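Local coordinates for probable n-acetylneuraminic acid outer membrane channel protein NANC (Escherichia coli, PDB 2WJR) that forms a monomeric outer-membrane channel through which N-acetylneuraminic acid enters the bacterium, with high conductance and weak anion selectivity, at residues Tyr132-Ile137 and Thr142-Thr147; Tyr60-Asp65 and Val70-Leu75. The protein carries 1 engineered substitution. All blocks are in the same frame, centred on the assembly; numbering follows the deposited sequence.

Interaction 1 (Tyr132-Ile137 and Thr142-Thr147); sequences YVTYHI and TFAWQT. With OCT (N-octane), chain E; OCT (N-octane), chain F.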
ATOM      1  N   TYR A 132       5.488  -1.868   9.435  1.00 18.07           N
ATOM      2  CA  TYR A 132       4.192  -2.465   9.765  1.00 18.47           C
ATOM      3  C   TYR A 132       4.188  -2.912  11.226  1.00 19.25           C
ATOM      4  O   TYR A 132       5.164  -3.495  11.712  1.00 18.09           O
ATOM      5  CB  TYR A 132       3.924  -3.717   8.919  1.00 19.37           C
ATOM      6  CG  TYR A 132       3.964  -3.543   7.428  1.00 19.41           C
ATOM      7  CD1 TYR A 132       2.808  -3.302   6.711  1.00 21.68           C
ATOM      8  CD2 TYR A 132       5.168  -3.624   6.732  1.00 18.57           C
ATOM      9  CE1 TYR A 132       2.843  -3.157   5.345  1.00 22.10           C
ATOM     10  CE2 TYR A 132       5.219  -3.474   5.369  1.00 21.03           C
ATOM     11  CZ  TYR A 132       4.050  -3.244   4.681  1.00 21.53           C
ATOM     12  OH  TYR A 132       4.092  -3.090   3.331  1.00 23.25           O
ATOM     13  N   VAL A 133       3.092  -2.625  11.915  1.00 20.29           N
ATOM     14  CA  VAL A 133       2.822  -3.204  13.223  1.00 21.44           C
ATOM     15  C   VAL A 133       1.365  -3.646  13.262  1.00 21.42           C
ATOM     16  O   VAL A 133       0.456  -2.874  12.922  1.00 22.51           O
ATOM     17  CB  VAL A 133       3.105  -2.224  14.389  1.00 20.79           C
ATOM     18  CG1 VAL A 133       2.946  -2.957  15.707  1.00 22.86           C
ATOM     19  CG2 VAL A 133       4.513  -1.635  14.314  1.00 24.79           C
ATOM     20  N   THR A 134       1.136  -4.900  13.632  1.00 21.91           N
ATOM     21  CA  THR A 134      -0.216  -5.452  13.728  1.00 22.14           C
ATOM     22  C   THR A 134      -0.383  -5.986  15.140  1.00 22.28           C
ATOM     23  O   THR A 134       0.441  -6.781  15.604  1.00 22.04           O
ATOM     24  CB  THR A 134      -0.458  -6.598  12.734  1.00 22.57           C
ATOM     25  OG1 THR A 134      -0.218  -6.133  11.408  1.00 24.92           O
ATOM     26  CG2 THR A 134      -1.940  -7.126  12.837  1.00 23.17           C
ATOM     27  N   TYR A 135      -1.430  -5.523  15.813  1.00 22.49           N
ATOM     28  CA  TYR A 135      -1.666  -5.841  17.218  1.00 23.35           C
ATOM     29  C   TYR A 135      -3.094  -6.351  17.391  1.00 23.26           C
ATOM     30  O   TYR A 135      -4.070  -5.617  17.259  1.00 22.09           O
ATOM     31  CB  TYR A 135      -1.400  -4.624  18.093  1.00 23.81           C
ATOM     32  CG  TYR A 135      -1.784  -4.781  19.549  1.00 25.70           C
ATOM     33  CD1 TYR A 135      -2.367  -3.727  20.238  1.00 28.76           C
ATOM     34  CD2 TYR A 135      -1.580  -5.982  20.230  1.00 28.66           C
ATOM     35  CE1 TYR A 135      -2.709  -3.844  21.570  1.00 30.23           C
ATOM     36  CE2 TYR A 135      -1.915  -6.112  21.586  1.00 30.95           C
ATOM     37  CZ  TYR A 135      -2.497  -5.031  22.239  1.00 30.98           C
ATOM     38  OH  TYR A 135      -2.872  -5.113  23.557  1.00 31.91           O
ATOM     39  N   HIS A 136      -3.192  -7.648  17.644  1.00 24.36           N
ATOM     40  CA  HIS A 136      -4.459  -8.298  17.971  1.00 25.42           C
ATOM     41  C   HIS A 136      -4.747  -7.981  19.429  1.00 25.90           C
ATOM     42  O   HIS A 136      -4.164  -8.581  20.347  1.00 26.68           O
ATOM     43  CB  HIS A 136      -4.360  -9.807  17.737  1.00 25.47           C
ATOM     44  CG  HIS A 136      -3.982 -10.175  16.339  1.00 27.49           C
ATOM     45  ND1 HIS A 136      -4.725  -9.794  15.238  1.00 29.20           N
ATOM     46  CD2 HIS A 136      -2.949 -10.913  15.861  1.00 29.60           C
ATOM     47  CE1 HIS A 136      -4.161 -10.274  14.143  1.00 29.76           C
ATOM     48  NE2 HIS A 136      -3.073 -10.943  14.491  1.00 29.20           N
ATOM     49  N   ILE A 137      -5.613  -6.993  19.623  1.00 27.42           N
ATOM     50  CA  ILE A 137      -5.913  -6.424  20.939  1.00 27.87           C
ATOM     51  C   ILE A 137      -6.713  -7.446  21.756  1.00 28.55           C
ATOM     52  O   ILE A 137      -6.366  -7.773  22.889  1.00 28.23           O
ATOM     53  CB  ILE A 137      -6.748  -5.137  20.806  1.00 28.34           C
ATOM     54  CG1 ILE A 137      -5.986  -4.069  20.015  1.00 29.37           C
ATOM     55  CG2 ILE A 137      -7.128  -4.594  22.179  1.00 28.39           C
ATOM     56  CD1 ILE A 137      -6.878  -2.985  19.527  1.00 30.32           C
ATOM     57  N   THR A 142      -8.415  -5.911  15.986  1.00 23.80           N
ATOM     58  CA  THR A 142      -7.002  -5.873  15.635  1.00 23.53           C
ATOM     59  C   THR A 142      -6.719  -4.456  15.142  1.00 23.04           C
ATOM     60  O   THR A 142      -7.511  -3.897  14.385  1.00 22.12           O
ATOM     61  CB  THR A 142      -6.685  -6.896  14.537  1.00 24.41           C
ATOM     62  OG1 THR A 142      -6.813  -8.219  15.075  1.00 24.53           O
ATOM     63  CG2 THR A 142      -5.254  -6.705  13.973  1.00 23.80           C
ATOM     64  N   PHE A 143      -5.633  -3.884  15.635  1.00 22.26           N
ATOM     65  CA  PHE A 143      -5.165  -2.575  15.203  1.00 23.38           C
ATOM     66  C   PHE A 143      -3.914  -2.769  14.368  1.00 22.82           C
ATOM     67  O   PHE A 143      -2.978  -3.472  14.779  1.00 23.17           O
ATOM     68  CB  PHE A 143      -4.871  -1.674  16.400  1.00 23.73           C
ATOM     69  CG  PHE A 143      -4.113  -0.428  16.039  1.00 27.23           C
ATOM     70  CD1 PHE A 143      -4.786   0.681  15.568  1.00 29.36           C
ATOM     71  CD2 PHE A 143      -2.714  -0.388  16.140  1.00 29.91           C
ATOM     72  CE1 PHE A 143      -4.078   1.841  15.209  1.00 30.90           C
ATOM     73  CE2 PHE A 143      -2.001   0.761  15.781  1.00 32.07           C
ATOM     74  CZ  PHE A 143      -2.689   1.872  15.325  1.00 31.30           C
ATOM     75  N   ALA A 144      -3.875  -2.141  13.200  1.00 22.46           N
ATOM     76  CA  ALA A 144      -2.688  -2.229  12.362  1.00 21.52           C
ATOM     77  C   ALA A 144      -2.273  -0.851  11.905  1.00 21.40           C
ATOM     78  O   ALA A 144      -3.120  -0.048  11.501  1.00 22.12           O
ATOM     79  CB  ALA A 144      -2.939  -3.149  11.142  1.00 22.05           C
ATOM     80  N   TRP A 145      -0.970  -0.594  11.952  1.00 20.68           N
ATOM     81  CA  TRP A 145      -0.404   0.666  11.457  1.00 20.55           C
ATOM     82  C   TRP A 145       0.674   0.358  10.423  1.00 20.19           C
ATOM     83  O   TRP A 145       1.567  -0.461  10.661  1.00 19.46           O
ATOM     84  CB  TRP A 145       0.130   1.488  12.629  1.00 21.05           C
ATOM     85  CG  TRP A 145       0.966   2.704  12.272  1.00 22.10           C
ATOM     86  CD1 TRP A 145       0.748   3.595  11.256  1.00 21.62           C
ATOM     87  CD2 TRP A 145       2.120   3.172  12.970  1.00 24.25           C
ATOM     88  NE1 TRP A 145       1.702   4.579  11.272  1.00 22.93           N
ATOM     89  CE2 TRP A 145       2.555   4.349  12.319  1.00 24.04           C
ATOM     90  CE3 TRP A 145       2.827   2.714  14.086  1.00 26.95           C
ATOM     91  CZ2 TRP A 145       3.680   5.058  12.738  1.00 27.55           C
ATOM     92  CZ3 TRP A 145       3.939   3.420  14.501  1.00 28.86           C
ATOM     93  CH2 TRP A 145       4.357   4.579  13.832  1.00 28.31           C
ATOM     94  N   GLN A 146       0.586   1.033   9.274  1.00 18.67           N
ATOM     95  CA  GLN A 146       1.584   0.960   8.239  1.00 18.58           C
ATOM     96  C   GLN A 146       2.141   2.365   8.020  1.00 17.99           C
ATOM     97  O   GLN A 146       1.394   3.291   7.749  1.00 18.91           O
ATOM     98  CB  GLN A 146       0.962   0.433   6.944  1.00 18.09           C
ATOM     99  CG  GLN A 146       1.972   0.254   5.817  1.00 20.39           C
ATOM    100  CD  GLN A 146       1.353  -0.283   4.536  1.00 23.84           C
ATOM    101  OE1 GLN A 146       0.232  -0.800   4.537  1.00 28.91           O
ATOM    102  NE2 GLN A 146       2.073  -0.168   3.446  1.00 22.03           N
ATOM    103  N   THR A 147       3.446   2.506   8.146  1.00 18.77           N
ATOM    104  CA  THR A 147       4.113   3.777   7.902  1.00 19.16           C
ATOM    105  C   THR A 147       4.978   3.658   6.641  1.00 18.77           C
ATOM    106  O   THR A 147       5.558   2.608   6.345  1.00 17.84           O
ATOM    107  CB  THR A 147       4.882   4.272   9.202  1.00 19.05           C
ATOM    108  OG1 THR A 147       5.288   5.641   9.035  1.00 22.12           O
ATOM    109  CG2 THR A 147       6.078   3.401   9.520  1.00 20.39           C
TER
HETATM  110  C1  OCT E1219       5.530   0.897  12.267  1.00 42.17           C
HETATM  111  C2  OCT E1219       7.055   0.708  12.229  1.00 43.86           C
HETATM  112  C3  OCT E1219       7.454  -0.683  12.739  1.00 44.98           C
HETATM  113  C4  OCT E1219       8.948  -0.992  12.516  1.00 45.75           C
HETATM  114  C5  OCT E1219       9.155  -2.445  12.073  1.00 46.26           C
HETATM  115  C6  OCT E1219      10.438  -3.094  12.644  1.00 46.47           C
HETATM  116  C7  OCT E1219      10.809  -4.395  11.884  1.00 45.93           C
HETATM  117  C8  OCT E1219      11.826  -5.294  12.618  1.00 45.15           C
HETATM  118  C1  OCT F1220      -4.292   0.695  19.343  1.00 53.82           C
HETATM  119  C2  OCT F1220      -3.054   0.609  20.238  1.00 54.34           C
HETATM  120  C3  OCT F1220      -3.346  -0.158  21.532  1.00 54.39           C
HETATM  121  C4  OCT F1220      -4.490   0.460  22.354  1.00 54.90           C
HETATM  122  C5  OCT F1220      -5.556  -0.568  22.760  1.00 55.65           C
HETATM  123  C6  OCT F1220      -5.599  -0.798  24.274  1.00 55.83           C
HETATM  124  C7  OCT F1220      -7.031  -0.706  24.803  1.00 55.92           C
HETATM  125  C8  OCT F1220      -7.884  -1.878  24.313  1.00 56.49           C

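Interaction 2 (Tyr60-Asp65 and Val70-Leu75); sequences YAIKLD and VRPGML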
ATOM      1  N   TYR A  60       7.446 -14.777  -1.866  1.00 20.81           N
ATOM      2  CA  TYR A  60       7.679 -16.133  -1.367  1.00 21.74           C
ATOM      3  C   TYR A  60       8.154 -16.047   0.078  1.00 21.69           C
ATOM      4  O   TYR A  60       9.127 -15.353   0.368  1.00 22.32           O
ATOM      5  CB  TYR A  60       8.717 -16.834  -2.248  1.00 21.93           C
ATOM      6  CG  TYR A  60       9.052 -18.192  -1.719  1.00 24.46           C
ATOM      7  CD1 TYR A  60       8.202 -19.270  -1.960  1.00 25.81           C
ATOM      8  CD2 TYR A  60      10.182 -18.392  -0.916  1.00 24.93           C
ATOM      9  CE1 TYR A  60       8.482 -20.519  -1.447  1.00 27.29           C
ATOM     10  CE2 TYR A  60      10.456 -19.643  -0.375  1.00 26.96           C
ATOM     11  CZ  TYR A  60       9.607 -20.705  -0.652  1.00 28.16           C
ATOM     12  OH  TYR A  60       9.891 -21.967  -0.143  1.00 28.80           O
ATOM     13  N   ALA A  61       7.471 -16.746   0.981  1.00 21.73           N
ATOM     14  CA  ALA A  61       7.781 -16.687   2.403  1.00 21.93           C
ATOM     15  C   ALA A  61       8.858 -17.704   2.770  1.00 23.33           C
ATOM     16  O   ALA A  61       8.613 -18.922   2.715  1.00 23.05           O
ATOM     17  CB  ALA A  61       6.520 -16.926   3.225  1.00 22.83           C
ATOM     18  N   ILE A  62      10.049 -17.202   3.096  1.00 23.03           N
ATOM     19  CA  ILE A  62      11.166 -17.996   3.610  1.00 23.91           C
ATOM     20  C   ILE A  62      11.085 -18.036   5.142  1.00 24.75           C
ATOM     21  O   ILE A  62      11.223 -17.009   5.812  1.00 23.34           O
ATOM     22  CB  ILE A  62      12.531 -17.419   3.195  1.00 24.19           C
ATOM     23  CG1 ILE A  62      12.601 -17.233   1.688  1.00 24.09           C
ATOM     24  CG2 ILE A  62      13.709 -18.306   3.706  1.00 24.67           C
ATOM     25  CD1 ILE A  62      13.785 -16.355   1.247  1.00 25.05           C
ATOM     26  N   LYS A  63      10.826 -19.223   5.707  1.00 24.98           N
ATOM     27  CA  LYS A  63      10.717 -19.340   7.164  1.00 26.27           C
ATOM     28  C   LYS A  63      12.112 -19.393   7.752  1.00 26.55           C
ATOM     29  O   LYS A  63      12.861 -20.350   7.509  1.00 27.56           O
ATOM     30  CB  LYS A  63       9.944 -20.603   7.593  1.00 26.65           C
ATOM     31  CG  LYS A  63       8.439 -20.558   7.338  1.00 28.89           C
ATOM     32  CD  LYS A  63       7.767 -21.900   7.743  1.00 31.74           C
ATOM     33  N   LEU A  64      12.484 -18.380   8.528  1.00 26.21           N
ATOM     34  CA  LEU A  64      13.783 -18.421   9.183  1.00 26.39           C
ATOM     35  C   LEU A  64      13.681 -19.243  10.463  1.00 26.74           C
ATOM     36  O   LEU A  64      14.575 -20.016  10.759  1.00 27.43           O
ATOM     37  CB  LEU A  64      14.335 -17.024   9.457  1.00 26.34           C
ATOM     38  CG  LEU A  64      14.572 -16.153   8.220  1.00 26.74           C
ATOM     39  CD1 LEU A  64      15.425 -14.961   8.630  1.00 26.04           C
ATOM     40  CD2 LEU A  64      15.223 -16.911   7.090  1.00 27.57           C
ATOM     41  N   ASP A  65      12.601 -19.046  11.204  1.00 26.39           N
ATOM     42  CA  ASP A  65      12.210 -19.905  12.323  1.00 27.32           C
ATOM     43  C   ASP A  65      10.702 -19.750  12.495  1.00 27.70           C
ATOM     44  O   ASP A  65      10.037 -19.294  11.562  1.00 27.98           O
ATOM     45  CB  ASP A  65      13.017 -19.599  13.601  1.00 27.69           C
ATOM     46  CG  ASP A  65      12.708 -18.246  14.211  1.00 27.09           C
ATOM     47  OD1 ASP A  65      13.355 -17.926  15.221  1.00 26.83           O
ATOM     48  OD2 ASP A  65      11.813 -17.524  13.723  1.00 28.12           O
ATOM     49  N   VAL A  70      11.279 -13.982   5.794  1.00 19.20           N
ATOM     50  CA  VAL A  70      11.801 -13.048   4.792  1.00 19.53           C
ATOM     51  C   VAL A  70      11.022 -13.330   3.515  1.00 19.94           C
ATOM     52  O   VAL A  70      10.945 -14.505   3.068  1.00 20.37           O
ATOM     53  CB  VAL A  70      13.328 -13.236   4.536  1.00 19.77           C
ATOM     54  CG1 VAL A  70      13.857 -12.280   3.422  1.00 21.25           C
ATOM     55  CG2 VAL A  70      14.106 -12.992   5.814  1.00 21.68           C
ATOM     56  N   ARG A  71      10.464 -12.270   2.926  1.00 19.73           N
ATOM     57  CA  ARG A  71       9.680 -12.370   1.692  1.00 19.82           C
ATOM     58  C   ARG A  71      10.265 -11.529   0.546  1.00 20.88           C
ATOM     59  O   ARG A  71       9.950 -10.332   0.424  1.00 20.07           O
ATOM     60  CB  ARG A  71       8.242 -11.926   1.932  1.00 20.38           C
ATOM     61  CG  ARG A  71       7.420 -12.864   2.782  1.00 21.52           C
ATOM     62  CD  ARG A  71       6.080 -12.239   3.137  1.00 23.80           C
ATOM     63  NE  ARG A  71       5.301 -13.062   4.049  1.00 23.70           N
ATOM     64  CZ  ARG A  71       4.430 -14.010   3.696  1.00 24.81           C
ATOM     65  NH1 ARG A  71       3.770 -14.659   4.652  1.00 26.12           N
ATOM     66  NH2 ARG A  71       4.198 -14.312   2.415  1.00 24.18           N
ATOM     67  N   PRO A  72      11.080 -12.156  -0.315  1.00 21.00           N
ATOM     68  CA  PRO A  72      11.393 -11.540  -1.598  1.00 21.29           C
ATOM     69  C   PRO A  72      10.135 -11.521  -2.430  1.00 20.66           C
ATOM     70  O   PRO A  72       9.336 -12.459  -2.379  1.00 19.59           O
ATOM     71  CB  PRO A  72      12.454 -12.467  -2.186  1.00 21.95           C
ATOM     72  CG  PRO A  72      12.223 -13.759  -1.527  1.00 22.21           C
ATOM     73  CD  PRO A  72      11.781 -13.438  -0.152  1.00 21.62           C
ATOM     74  N   GLY A  73       9.909 -10.419  -3.132  1.00 19.84           N
ATOM     75  CA  GLY A  73       8.659 -10.245  -3.829  1.00 19.77           C
ATOM     76  C   GLY A  73       8.744  -9.187  -4.900  1.00 19.92           C
ATOM     77  O   GLY A  73       9.793  -8.562  -5.100  1.00 18.80           O
ATOM     78  N   MET A  74       7.643  -9.036  -5.613  1.00 20.12           N
ATOM     79  CA  MET A  74       7.477  -7.926  -6.530  1.00 20.86           C
ATOM     80  C   MET A  74       6.039  -7.483  -6.628  1.00 21.27           C
ATOM     81  O   MET A  74       5.113  -8.304  -6.671  1.00 21.17           O
ATOM     82  CB  MET A  74       7.979  -8.279  -7.923  1.00 21.81           C
ATOM     83  CG  MET A  74       7.949  -7.037  -8.852  1.00 24.60           C
ATOM     84  SD  MET A  74       8.934  -7.292 -10.291  1.00 29.94           S
ATOM     85  CE  MET A  74       7.970  -8.559 -11.114  1.00 30.24           C
ATOM     86  N   LEU A  75       5.863  -6.167  -6.658  1.00 21.28           N
ATOM     87  CA  LEU A  75       4.586  -5.551  -6.948  1.00 21.93           C
ATOM     88  C   LEU A  75       4.669  -4.979  -8.349  1.00 21.98           C
ATOM     89  O   LEU A  75       5.533  -4.131  -8.644  1.00 20.73           O
ATOM     90  CB  LEU A  75       4.277  -4.435  -5.943  1.00 22.24           C
ATOM     91  CG  LEU A  75       3.020  -3.617  -6.231  1.00 24.98           C
ATOM     92  CD1 LEU A  75       1.794  -4.480  -6.048  1.00 26.29           C
ATOM     93  CD2 LEU A  75       2.955  -2.406  -5.344  1.00 24.64           C
TER

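Interaction 1 (Tyr132-Ile137 and Thr142-Thr147)
Y132 and Q146 are brought alongside each other by contrasting first torsions: the tyrosine ring stands beside its own backbone N (chi1 -57°), while the glutamine runs anti to its N (-177°) and continues extended. The amide lies obliquely against the ring, its plane turned 36° from it, and CD of Q146 comes within 3.3 Å of CE1 of Y132. NE2 of Q146 also hydrogen-bonds OD1 of D130, which helps hold the amide, while K90 makes a cation-pi contact with the tyrosine. Were Y132 an alanine, the Q146 amide would probably lose the ring it lies against and K90 its aromatic partner. At the other end, ND1 of H136 and OG1 of T142 share a nearly straight hydrogen bond of 2.6 Å at the imidazole edge; H175 also bonds this hydroxyl. T142 also turns CG2 to CG2 of T134, 3.5 Å away. The strands form an antiparallel beta hairpin of the porin barrel, its alternation sorting side chains onto two faces. Paired backbone bonds join V133 to W145 and Y135 to F143, whose side chains occupy the octane-binding, membrane-facing side. One octane places C1 3.5 Å from CG of F143, over the face toward its rim, and meets the Y135 ring at its edge. The other lays its C1 over the CE3-CZ3 side of the W145 indole, 3.7 Å from CZ3, and 3.4 Å from CG2 of V133.

Interaction 2 (Tyr60-Asp65 and Val70-Leu75)
R71 lies against O of Y60 near its base and against A61 farther out. Its CB lies 3.9 Å from the carbonyl O of Y60. With CG anti to the carbonyl carbon of R71 (chi1 -70°), the side chain then passes the neighbouring backbone, CG standing 3.9 Å from CA of A61. From CG the chain is extended to NE, which approaches CB of A61 at 4.1 Å. That methyl sits under one face of the guanidinium, offset toward its rim, with NH2 of R71 3.6 Å from CB of A61. The flat group thus rests on alanine, while NH2 also hydrogen-bonds OD1 of N59 and a buffer molecule is bound nearby.

P72 shows what a proline does to strand pairing. Its carbonyl accepts a 3.0 Å bond from Y60 N to P72 O, but having no N-H it cannot return one; instead CD of P72 packs 3.3 Å from O of Y60. I62 and V70, next along, bond in both directions through their backbones. On the face away from R71, the side chains of I62 and P72 cross at about a right angle, CD1 of I62 3.8 Å from CD of P72, and CD1 of L64 meets CG2 of V70 at 3.7 Å. In the turn beyond, OD2 of D65 accepts hydrogen bonds from the backbone N of Q67 and of W68. Such short, tight connections between antiparallel strands are characteristic of the periplasmic rim of outer-membrane beta-barrels, here in a KdgM-family porin.

Interactions 1 and 2 are both surface contacts within hairpins near the periplasmic end of one barrel, with centres about 20 Å apart and not touching. They share no strand, yet strand 82-96 relates them: K90 hydrogen-bonds R71 of interaction 2 through its backbone and makes a cation-pi contact with Y132 of interaction 1. Residues 132-137 and 142-147 hold a regular ladder with aromatic residues against bound octane, and include one buried residue, T142. Between 60-65 and 70-75 the ladder is shorter, a single bridge plus a one-way bond from Y60 to P72, which has no N-H to return, and the outer packing is aliphatic. Inward, interaction 1 offers tyrosine, amide and imidazole, interaction 2 a guanidinium.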